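Local structure of ACT domain protein (1ZPV) at residues C[8-13]-C[73-78]; C[17-22]-C[43-48]; C[24-29]-C[64-69]; C[4-9]-C[57-62]. The protein is of unknown function but, as a homodimer of the ACT domain family, may serve in ligand-responsive regulation as many ACT domains do. All coordinates share one frame; numbering follows the deposited sequence.

Overall arrangement
Strand 4-12, the first element of the chain, starts two of the loops. Its N-terminal half meets the start of helix 59-72 in contact 4, and its C-terminal half pairs with strand 75-81 in contact 1; the two contacts share Ile8 and Thr9. Helix 18-28 follows and starts the other two. Its first turn lies on strand 44-53 in contact 2, a loop nested inside those of contacts 1 and 4, and its last turn packs against helix 59-72 in contact 3. Contact 3 is nested inside contact 1 but crosses contacts 2 and 4. Together they pair two strands, pack each helix on the sheet and join the helices to each other.

Contact 1 (C[8-13]-C[73-78]); sequences ITVVGK and LNVKIN
Thr9 with Asn78 and Val11 with Lys76 are the two hydrogen-bonded pairs that join strand 4-12 to strand 75-81, whose local axes run antiparallel at 165°. Each pair closes a two-bond ring. In the first, Thr9 N donates to Asn78 O over 2.9 Å and Asn78 N returns to Thr9 O over 2.8 Å. In the second, Val11 N reaches Lys76 O at 3.1 Å, while Lys76 N meets Val11 O at a shorter 2.7 Å. The non-hydrogen-bonded pair Val10-Ile77 lies between them, where a CA-H...O contact from Val10 CA to Lys76 O, 3.4 Å, adds to the ladder. Past the last ring, one water bridges Lys13 N and Asn74 O, just where Asn74 ends the preceding helix in a Schellman motif.

The apolar contacts lie on the face carrying Val10, Val75 and Ile77. Val10 holds CG1 anti to its own N (chi1 178°), which spreads its branches between two neighbours: CG1 toward Val75, and CG2 alongside Ile77 CG1 at 4.0 Å. Ile8 and Ile77 lie side by side, CG2 to CG2 at 3.6 Å. Ile18, Ile26 and Phe66 of the helices cover this face.

On the other face the Thr9 hydroxyl sits between N and carbonyl carbon (chi1 57°), bringing OG1 to 3.4 Å from Asn78 CB. Thr9 and Asn78 there pack on Thr9 and Asn78 of the second subunit.

Backbone hydrogen bonds set the register, while the two faces differ: branched aliphatics seal the sheet against the helices, and a mixed face of Thr9, Val11 and Asn78 packs against the second subunit.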
# COMPACT_ATOMS: atom_id res chain seq x y z
N ILE C 8 0.11 -0.01 -14.44
CA ILE C 8 1.43 0.59 -14.37
C ILE C 8 1.61 1.19 -12.99
O ILE C 8 0.73 1.91 -12.47
CB ILE C 8 1.62 1.69 -15.44
CG1 ILE C 8 1.47 1.12 -16.85
CG2 ILE C 8 2.97 2.49 -15.23
CD1 ILE C 8 1.65 2.20 -18.03
N THR C 9 2.75 0.93 -12.39
CA THR C 9 2.99 1.49 -11.08
C THR C 9 4.33 2.21 -11.11
O THR C 9 5.29 1.78 -11.77
CB THR C 9 2.91 0.42 -9.97
OG1 THR C 9 3.83 -0.61 -10.24
CG2 THR C 9 1.54 -0.24 -9.96
N VAL C 10 4.37 3.33 -10.40
CA VAL C 10 5.53 4.20 -10.42
C VAL C 10 5.90 4.60 -9.00
O VAL C 10 5.02 4.95 -8.19
CB VAL C 10 5.23 5.52 -11.24
CG1 VAL C 10 6.43 6.45 -11.21
CG2 VAL C 10 4.76 5.19 -12.68
N VAL C 11 7.21 4.55 -8.70
CA VAL C 11 7.76 4.93 -7.40
C VAL C 11 9.01 5.74 -7.64
O VAL C 11 9.90 5.33 -8.42
CB VAL C 11 8.20 3.71 -6.52
CG1 VAL C 11 8.70 4.21 -5.11
CG2 VAL C 11 7.10 2.72 -6.37
N GLY C 12 9.09 6.88 -6.96
CA GLY C 12 10.31 7.67 -6.94
C GLY C 12 10.34 8.57 -5.73
O GLY C 12 9.40 8.59 -4.94
N LYS C 13 11.40 9.37 -5.61
CA LYS C 13 11.59 10.24 -4.45
C LYS C 13 10.82 11.56 -4.57
O LYS C 13 10.35 12.11 -3.57
CB LYS C 13 13.08 10.58 -4.26
CG LYS C 13 13.95 9.49 -3.70
CD LYS C 13 13.32 8.75 -2.52
CE LYS C 13 13.31 9.55 -1.22
NZ LYS C 13 14.68 9.88 -0.77
N LEU C 73 13.89 9.58 -15.55
CA LEU C 73 13.22 10.44 -14.59
C LEU C 73 13.55 10.11 -13.13
O LEU C 73 12.99 10.74 -12.23
CB LEU C 73 11.70 10.34 -14.80
CG LEU C 73 11.08 10.91 -16.09
CD1 LEU C 73 9.56 10.89 -15.94
CD2 LEU C 73 11.58 12.33 -16.47
N ASN C 74 14.45 9.15 -12.92
CA ASN C 74 14.87 8.64 -11.60
C ASN C 74 13.71 7.97 -10.82
O ASN C 74 13.54 8.15 -9.61
CB ASN C 74 15.57 9.73 -10.76
CG ASN C 74 16.76 10.37 -11.49
OD1 ASN C 74 16.82 11.59 -11.63
ND2 ASN C 74 17.70 9.57 -11.93
N VAL C 75 12.89 7.19 -11.55
CA VAL C 75 11.75 6.50 -10.95
C VAL C 75 11.72 5.04 -11.42
O VAL C 75 12.26 4.69 -12.49
CB VAL C 75 10.36 7.18 -11.26
CG1 VAL C 75 10.30 8.62 -10.73
CG2 VAL C 75 9.98 7.11 -12.76
N LYS C 76 11.08 4.20 -10.63
CA LYS C 76 10.98 2.80 -11.00
C LYS C 76 9.60 2.59 -11.57
O LYS C 76 8.61 2.87 -10.89
CB LYS C 76 11.22 1.95 -9.77
CG LYS C 76 11.46 0.47 -10.08
CD LYS C 76 12.84 0.23 -10.70
CE LYS C 76 12.94 -1.19 -11.21
NZ LYS C 76 12.29 -2.11 -10.22
N ILE C 77 9.51 2.12 -12.81
CA ILE C 77 8.18 1.89 -13.40
C ILE C 77 7.95 0.40 -13.64
O ILE C 77 8.73 -0.23 -14.31
CB ILE C 77 7.99 2.65 -14.71
CG1 ILE C 77 8.20 4.15 -14.47
CG2 ILE C 77 6.54 2.36 -15.28
CD1 ILE C 77 8.22 5.05 -15.73
N ASN C 78 6.84 -0.13 -13.12
CA ASN C 78 6.52 -1.53 -13.31
C ASN C 78 5.26 -1.60 -14.18
O ASN C 78 4.36 -0.74 -14.06
CB ASN C 78 6.35 -2.23 -11.94
CG ASN C 78 7.71 -2.57 -11.26
OD1 ASN C 78 8.15 -3.73 -11.25
ND2 ASN C 78 8.36 -1.57 -10.68
O HOH W 1 13.70 9.07 -7.27

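Contact 2 (C[17-22]-C[43-48]); sequences GIVAGV and EYFTMM
The Phe45 ring meets helix 18-28 along its rim: Ile18 CG2 lies at the edge in the ring plane, and Val19 CG2 sits near that plane, 3.8 Å from Phe45 CZ. Ile18 CB comes in obliquely, also 3.8 Å from its nearest ring atom, Phe45 CE2. The other ring, Tyr44, takes Glu43 CG over one face, 3.3 Å above the plane and shifted toward the rim. It belongs to the opposite surface of the strand, where Tyr44 packs on Ala82 of the second subunit and Glu43 forms salt bridges with Lys13 of its own chain and with Lys5 of the second subunit.

Met47, present as selenomethionine, is the second element facing the helix. Its CG is placed between backbone N and carbonyl carbon (chi1 55°), the chain then runs extended, and a bend at the last torsion (chi3 -79°) turns the methyl along the helix surface. The selenium consequently lies in the angle between two helix residues, 3.9 Å from Ile18 CG2 and 4.0 Å from Val19 CA. Beyond it the methyl meets Val22 tip to tip, CE to CG1 at 3.8 Å.

The axes of helix 18-22 and strand 44-48 remain 10.3 Å apart at 36°, a separation spanned mainly by side chains. Val10 of the adjoining strand touches Ile18, Val22 and Met47, continuing the same apolar layer.

No hydrogen bond crosses between the segments. Cohesion here therefore rests on dispersion and exclusion of water, with a ring edge, a polarisable selenium and beta-branched side chains filling the helix-sheet interface.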
# COMPACT_ATOMS: atom_id res chain seq x y z
N GLY C 17 7.61 16.75 -12.22
CA GLY C 17 7.65 16.29 -13.60
C GLY C 17 7.15 14.87 -13.86
O GLY C 17 7.06 14.47 -15.01
N ILE C 18 6.84 14.12 -12.81
CA ILE C 18 6.55 12.68 -13.00
C ILE C 18 5.23 12.41 -13.72
O ILE C 18 5.19 11.65 -14.69
CB ILE C 18 6.68 11.85 -11.68
CG1 ILE C 18 8.11 11.97 -11.08
CG2 ILE C 18 6.35 10.35 -11.92
CD1 ILE C 18 9.25 11.78 -12.17
N VAL C 19 4.16 13.02 -13.24
CA VAL C 19 2.85 12.87 -13.89
C VAL C 19 2.91 13.22 -15.38
O VAL C 19 2.39 12.48 -16.22
CB VAL C 19 1.77 13.71 -13.23
CG1 VAL C 19 0.47 13.57 -14.04
CG2 VAL C 19 1.56 13.20 -11.76
N ALA C 20 3.54 14.34 -15.71
CA ALA C 20 3.68 14.72 -17.12
C ALA C 20 4.51 13.71 -17.91
O ALA C 20 4.17 13.37 -19.05
CB ALA C 20 4.27 16.12 -17.24
N GLY C 21 5.62 13.26 -17.31
CA GLY C 21 6.54 12.36 -18.05
C GLY C 21 5.84 11.04 -18.34
O GLY C 21 5.85 10.53 -19.45
N VAL C 22 5.21 10.48 -17.31
CA VAL C 22 4.63 9.15 -17.41
C VAL C 22 3.37 9.18 -18.29
O VAL C 22 3.23 8.36 -19.19
CB VAL C 22 4.39 8.52 -16.00
CG1 VAL C 22 3.61 7.20 -16.11
CG2 VAL C 22 5.71 8.22 -15.32
N GLU C 43 8.31 8.94 2.16
CA GLU C 43 9.14 9.97 1.53
C GLU C 43 9.11 9.90 -0.01
O GLU C 43 9.91 10.56 -0.68
CB GLU C 43 10.59 9.85 2.03
CG GLU C 43 11.22 8.46 1.77
CD GLU C 43 12.70 8.37 2.12
OE1 GLU C 43 13.39 9.41 2.00
OE2 GLU C 43 13.18 7.26 2.52
N TYR C 44 8.18 9.10 -0.55
CA TYR C 44 8.15 8.77 -1.99
C TYR C 44 6.89 9.32 -2.67
O TYR C 44 5.87 9.54 -2.03
CB TYR C 44 8.22 7.23 -2.16
CG TYR C 44 9.39 6.65 -1.42
CD1 TYR C 44 10.68 6.79 -1.89
CD2 TYR C 44 9.20 6.01 -0.20
CE1 TYR C 44 11.76 6.28 -1.17
CE2 TYR C 44 10.24 5.51 0.51
CZ TYR C 44 11.51 5.64 0.03
OH TYR C 44 12.50 5.12 0.79
N PHE C 45 7.01 9.58 -3.97
CA PHE C 45 5.89 9.93 -4.81
C PHE C 45 5.51 8.68 -5.56
O PHE C 45 6.39 8.00 -6.10
CB PHE C 45 6.24 11.05 -5.81
CG PHE C 45 5.11 11.36 -6.74
CD1 PHE C 45 3.94 11.96 -6.24
CD2 PHE C 45 5.17 11.03 -8.10
CE1 PHE C 45 2.87 12.23 -7.07
CE2 PHE C 45 4.05 11.32 -8.96
CZ PHE C 45 2.93 11.90 -8.44
N THR C 46 4.23 8.35 -5.59
CA THR C 46 3.79 7.14 -6.25
C THR C 46 2.60 7.43 -7.17
O THR C 46 1.81 8.34 -6.93
CB THR C 46 3.36 6.08 -5.24
OG1 THR C 46 2.09 6.43 -4.69
CG2 THR C 46 4.41 5.93 -4.10
N MSE C 47 2.51 6.70 -8.27
CA MSE C 47 1.27 6.81 -9.06
C MSE C 47 0.96 5.45 -9.59
O MSE C 47 1.83 4.58 -9.65
CB MSE C 47 1.36 7.87 -10.18
CG MSE C 47 2.46 7.71 -11.10
SE MSE C 47 2.64 9.19 -12.37
CE MSE C 47 1.41 8.75 -13.48
N MSE C 48 -0.29 5.26 -9.95
CA MSE C 48 -0.70 4.03 -10.57
C MSE C 48 -1.68 4.36 -11.67
O MSE C 48 -2.45 5.34 -11.55
CB MSE C 48 -1.28 3.09 -9.53
CG MSE C 48 -0.20 2.54 -8.59
SE MSE C 48 -0.82 1.14 -7.43
CE MSE C 48 0.76 0.26 -7.03

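Contact 3 (C[24-29]-C[64-69]); sequences GKIAEL and NEFEAF
Lys25 and Phe69, whose CA atoms are 8.0 Å apart, mark the nearest backbone approach of helix 24-28 to helix 64-69, the local axes running roughly antiparallel at 147°.

Lys25 works along its whole length. Its CB stands over one face of the Phe69 ring, 4.0 Å from the centroid and 17° off the normal, which meets the geometry of a CH-pi contact. CG and CD continue across the same ring, and a single bend at chi2 (61°) in an otherwise extended chain carries the ammonium past it to the acids. There Lys25 NZ forms salt bridges to Glu65 OE2 at 2.6 Å and to Glu28 OE2 at 2.9 Å. The two oxygens are used differently: Glu65 OE2 is approached on its anti side, well out of the carboxylate plane, whereas Glu28 OE2 is met on its syn side, also somewhat out of plane.

Beside this network, Phe66 receives Leu29 CD1 on its CZ at 3.5 Å and Ile26 CG1 on the same atom at 4.1 Å. All these approaches are oblique. Ile8, Ile77 and Ile79 of the sheet also touch Phe66.

The two acid oxygens, Glu28 OE2 and Glu65 OE2, come within 4.1 Å of each other. The ammonium probably offsets their repulsion. One lysine thus packs its methylenes on Phe69 and pairs its ammonium with an acid of each helix.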
# COMPACT_ATOMS: atom_id res chain seq x y z
N GLY C 24 2.68 11.32 -20.63
CA GLY C 24 3.23 11.64 -21.95
C GLY C 24 3.79 10.41 -22.63
O GLY C 24 3.52 10.19 -23.82
N LYS C 25 4.54 9.58 -21.88
CA LYS C 25 5.06 8.30 -22.41
C LYS C 25 3.94 7.32 -22.80
O LYS C 25 3.98 6.69 -23.87
CB LYS C 25 5.96 7.63 -21.36
CG LYS C 25 6.68 6.37 -21.88
CD LYS C 25 7.59 6.71 -23.05
CE LYS C 25 8.34 5.47 -23.52
NZ LYS C 25 9.31 5.86 -24.58
N ILE C 26 2.94 7.19 -21.93
CA ILE C 26 1.75 6.35 -22.22
C ILE C 26 1.07 6.77 -23.54
O ILE C 26 0.75 5.93 -24.38
CB ILE C 26 0.77 6.38 -21.03
CG1 ILE C 26 1.37 5.74 -19.77
CG2 ILE C 26 -0.56 5.73 -21.36
CD1 ILE C 26 0.49 6.00 -18.54
N ALA C 27 0.85 8.07 -23.74
CA ALA C 27 0.27 8.58 -24.98
C ALA C 27 1.20 8.34 -26.21
O ALA C 27 0.72 7.96 -27.27
CB ALA C 27 -0.08 10.07 -24.84
N GLU C 28 2.52 8.52 -26.04
CA GLU C 28 3.50 8.25 -27.13
C GLU C 28 3.42 6.80 -27.60
O GLU C 28 3.53 6.49 -28.80
CB GLU C 28 4.94 8.61 -26.71
CG GLU C 28 6.04 8.16 -27.73
CD GLU C 28 7.36 7.70 -27.03
OE1 GLU C 28 8.24 8.57 -26.79
OE2 GLU C 28 7.51 6.49 -26.71
N LEU C 29 3.19 5.90 -26.65
CA LEU C 29 3.04 4.49 -26.94
C LEU C 29 1.67 4.12 -27.50
O LEU C 29 1.42 2.94 -27.73
CB LEU C 29 3.33 3.68 -25.67
CG LEU C 29 4.82 3.67 -25.24
CD1 LEU C 29 4.87 3.12 -23.85
CD2 LEU C 29 5.80 2.90 -26.16
N ASN C 64 10.55 -3.37 -20.77
CA ASN C 64 11.87 -2.78 -21.01
C ASN C 64 11.80 -1.29 -21.26
O ASN C 64 12.60 -0.53 -20.72
CB ASN C 64 12.59 -3.46 -22.18
CG ASN C 64 13.30 -4.76 -21.75
OD1 ASN C 64 13.30 -5.13 -20.58
ND2 ASN C 64 13.88 -5.46 -22.71
N GLU C 65 10.87 -0.89 -22.11
CA GLU C 65 10.71 0.52 -22.48
C GLU C 65 10.30 1.41 -21.29
O GLU C 65 10.86 2.51 -21.11
CB GLU C 65 9.72 0.65 -23.63
CG GLU C 65 9.48 2.05 -24.09
CD GLU C 65 10.55 2.57 -25.05
OE1 GLU C 65 11.62 1.92 -25.25
OE2 GLU C 65 10.29 3.64 -25.60
N PHE C 66 9.37 0.93 -20.46
CA PHE C 66 8.98 1.69 -19.27
C PHE C 66 10.10 1.80 -18.22
O PHE C 66 10.30 2.86 -17.64
CB PHE C 66 7.67 1.13 -18.67
CG PHE C 66 6.42 1.70 -19.32
CD1 PHE C 66 5.55 0.89 -20.04
CD2 PHE C 66 6.13 3.04 -19.21
CE1 PHE C 66 4.36 1.45 -20.61
CE2 PHE C 66 4.98 3.60 -19.78
CZ PHE C 66 4.10 2.82 -20.48
N GLU C 67 10.85 0.73 -18.04
CA GLU C 67 11.98 0.74 -17.11
C GLU C 67 13.06 1.70 -17.62
O GLU C 67 13.63 2.50 -16.86
CB GLU C 67 12.50 -0.68 -16.90
CG GLU C 67 13.85 -0.75 -16.18
CD GLU C 67 14.24 -2.18 -15.86
OE1 GLU C 67 14.59 -2.96 -16.79
OE2 GLU C 67 14.23 -2.51 -14.65
N ALA C 68 13.33 1.66 -18.92
CA ALA C 68 14.32 2.57 -19.49
C ALA C 68 13.86 4.03 -19.38
O ALA C 68 14.68 4.91 -19.03
CB ALA C 68 14.61 2.21 -20.95
N PHE C 69 12.59 4.30 -19.69
CA PHE C 69 12.05 5.65 -19.56
C PHE C 69 12.05 6.12 -18.10
O PHE C 69 12.45 7.26 -17.80
CB PHE C 69 10.63 5.78 -20.14
CG PHE C 69 10.05 7.17 -19.95
CD1 PHE C 69 10.50 8.23 -20.71
CD2 PHE C 69 9.10 7.41 -18.94
CE1 PHE C 69 10.00 9.53 -20.50
CE2 PHE C 69 8.58 8.68 -18.73
CZ PHE C 69 9.04 9.76 -19.51

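Contact 4 (C[4-9]-C[57-62]); sequences MKAIIT and QDFTYL
Met4, a selenomethionine, touches Gln57, Phe59 and Leu62, and its bent chain explains how. CG lies anti to the backbone N (chi1 176°), which directs it off strand 4-9 to the helix side, 3.6 Å from Gln57 CG. The next torsion (chi2 -82°) folds the chain, and a further bend at chi3 sends the methyl onward to meet Leu62 tip to tip, CE to CD1 at 3.5 Å. On the way, the selenium passes the Phe59 ring obliquely, 5.4 Å from the centroid, a Met-aromatic contact.

Phe59 has CG anti to its carbonyl carbon (chi1 -78°), a setting that turns the ring from the helix start toward strand 4-12. Its CZ reaches Met4 CG at 3.8 Å, and Ala6 CB lies at the ring edge, in plane, 3.6 Å from CE1. The helix begins here: Asp58 is the N-cap, OD1 accepting from Thr60 N at 3.2 Å.

Ile79 against Ala6 and Leu31 against Met4 extend the apolar cluster. Helix 59-72 packs on strand 4-12 and its neighbour, the outer strand 75-81, within the ferredoxin-like beta-alpha-beta-beta-alpha-beta fold of ACT domains, sheet order 2-3-1-4.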
# COMPACT_ATOMS: atom_id res chain seq x y z
N MSE C 4 -5.60 -5.25 -25.10
CA MSE C 4 -4.54 -5.18 -24.12
C MSE C 4 -5.06 -4.36 -22.95
O MSE C 4 -5.74 -3.34 -23.17
CB MSE C 4 -3.28 -4.53 -24.74
CG MSE C 4 -2.11 -4.30 -23.82
SE MSE C 4 -2.26 -2.65 -22.72
CE MSE C 4 -0.31 -2.26 -22.59
N LYS C 5 -4.74 -4.80 -21.74
CA LYS C 5 -4.98 -4.00 -20.53
C LYS C 5 -3.83 -4.28 -19.58
O LYS C 5 -3.35 -5.42 -19.52
CB LYS C 5 -6.30 -4.38 -19.85
CG LYS C 5 -6.79 -3.37 -18.81
CD LYS C 5 -8.30 -3.49 -18.56
CE LYS C 5 -9.14 -2.63 -19.51
NZ LYS C 5 -8.84 -1.14 -19.43
N ALA C 6 -3.41 -3.24 -18.84
CA ALA C 6 -2.28 -3.35 -17.92
C ALA C 6 -2.39 -2.39 -16.76
O ALA C 6 -3.08 -1.38 -16.83
CB ALA C 6 -0.95 -3.09 -18.67
N ILE C 7 -1.62 -2.67 -15.71
CA ILE C 7 -1.54 -1.78 -14.56
C ILE C 7 -0.09 -1.32 -14.45
O ILE C 7 0.81 -2.15 -14.43
CB ILE C 7 -1.98 -2.50 -13.25
CG1 ILE C 7 -3.44 -3.01 -13.37
CG2 ILE C 7 -1.89 -1.53 -12.07
CD1 ILE C 7 -3.56 -4.41 -13.99
N ILE C 8 0.11 -0.01 -14.44
CA ILE C 8 1.43 0.59 -14.37
C ILE C 8 1.61 1.19 -12.99
O ILE C 8 0.73 1.91 -12.47
CB ILE C 8 1.62 1.69 -15.44
CG1 ILE C 8 1.47 1.12 -16.85
CG2 ILE C 8 2.97 2.49 -15.23
CD1 ILE C 8 1.65 2.20 -18.03
N THR C 9 2.75 0.93 -12.39
CA THR C 9 2.99 1.49 -11.08
C THR C 9 4.33 2.21 -11.11
O THR C 9 5.29 1.78 -11.77
CB THR C 9 2.91 0.42 -9.97
OG1 THR C 9 3.83 -0.61 -10.24
CG2 THR C 9 1.54 -0.24 -9.96
N GLN C 57 -0.34 -5.93 -27.57
CA GLN C 57 0.96 -5.30 -27.35
C GLN C 57 1.98 -6.38 -27.00
O GLN C 57 1.63 -7.57 -26.80
CB GLN C 57 0.88 -4.23 -26.24
CG GLN C 57 -0.11 -3.10 -26.51
CD GLN C 57 0.30 -2.28 -27.70
OE1 GLN C 57 1.48 -1.98 -27.85
NE2 GLN C 57 -0.65 -1.94 -28.58
N ASP C 58 3.25 -5.98 -26.93
CA ASP C 58 4.30 -6.88 -26.61
C ASP C 58 4.81 -6.46 -25.23
O ASP C 58 5.51 -5.47 -25.13
CB ASP C 58 5.42 -6.78 -27.66
CG ASP C 58 6.62 -7.62 -27.33
OD1 ASP C 58 6.52 -8.49 -26.44
OD2 ASP C 58 7.69 -7.39 -27.94
N PHE C 59 4.43 -7.18 -24.17
CA PHE C 59 4.85 -6.81 -22.82
C PHE C 59 6.35 -6.94 -22.60
O PHE C 59 6.88 -6.32 -21.69
CB PHE C 59 4.06 -7.57 -21.73
CG PHE C 59 2.71 -7.00 -21.51
CD1 PHE C 59 2.50 -6.00 -20.57
CD2 PHE C 59 1.65 -7.39 -22.32
CE1 PHE C 59 1.22 -5.42 -20.42
CE2 PHE C 59 0.37 -6.84 -22.19
CZ PHE C 59 0.15 -5.85 -21.24
N THR C 60 7.04 -7.76 -23.42
CA THR C 60 8.49 -7.84 -23.28
C THR C 60 9.08 -6.48 -23.60
O THR C 60 9.87 -5.96 -22.82
CB THR C 60 9.08 -8.90 -24.19
OG1 THR C 60 8.37 -10.12 -23.95
CG2 THR C 60 10.57 -9.08 -23.94
N TYR C 61 8.66 -5.92 -24.71
CA TYR C 61 9.09 -4.58 -25.12
C TYR C 61 8.63 -3.51 -24.14
O TYR C 61 9.45 -2.66 -23.71
CB TYR C 61 8.59 -4.26 -26.54
CG TYR C 61 8.85 -2.84 -26.93
CD1 TYR C 61 10.17 -2.33 -27.04
CD2 TYR C 61 7.80 -1.97 -27.16
CE1 TYR C 61 10.40 -0.99 -27.39
CE2 TYR C 61 8.03 -0.64 -27.47
CZ TYR C 61 9.32 -0.17 -27.60
OH TYR C 61 9.48 1.17 -27.93
N LEU C 62 7.36 -3.54 -23.75
CA LEU C 62 6.82 -2.48 -22.84
C LEU C 62 7.49 -2.42 -21.47
O LEU C 62 7.73 -1.31 -20.91
CB LEU C 62 5.29 -2.60 -22.66
CG LEU C 62 4.45 -2.42 -23.94
CD1 LEU C 62 2.98 -2.81 -23.66
CD2 LEU C 62 4.54 -1.00 -24.55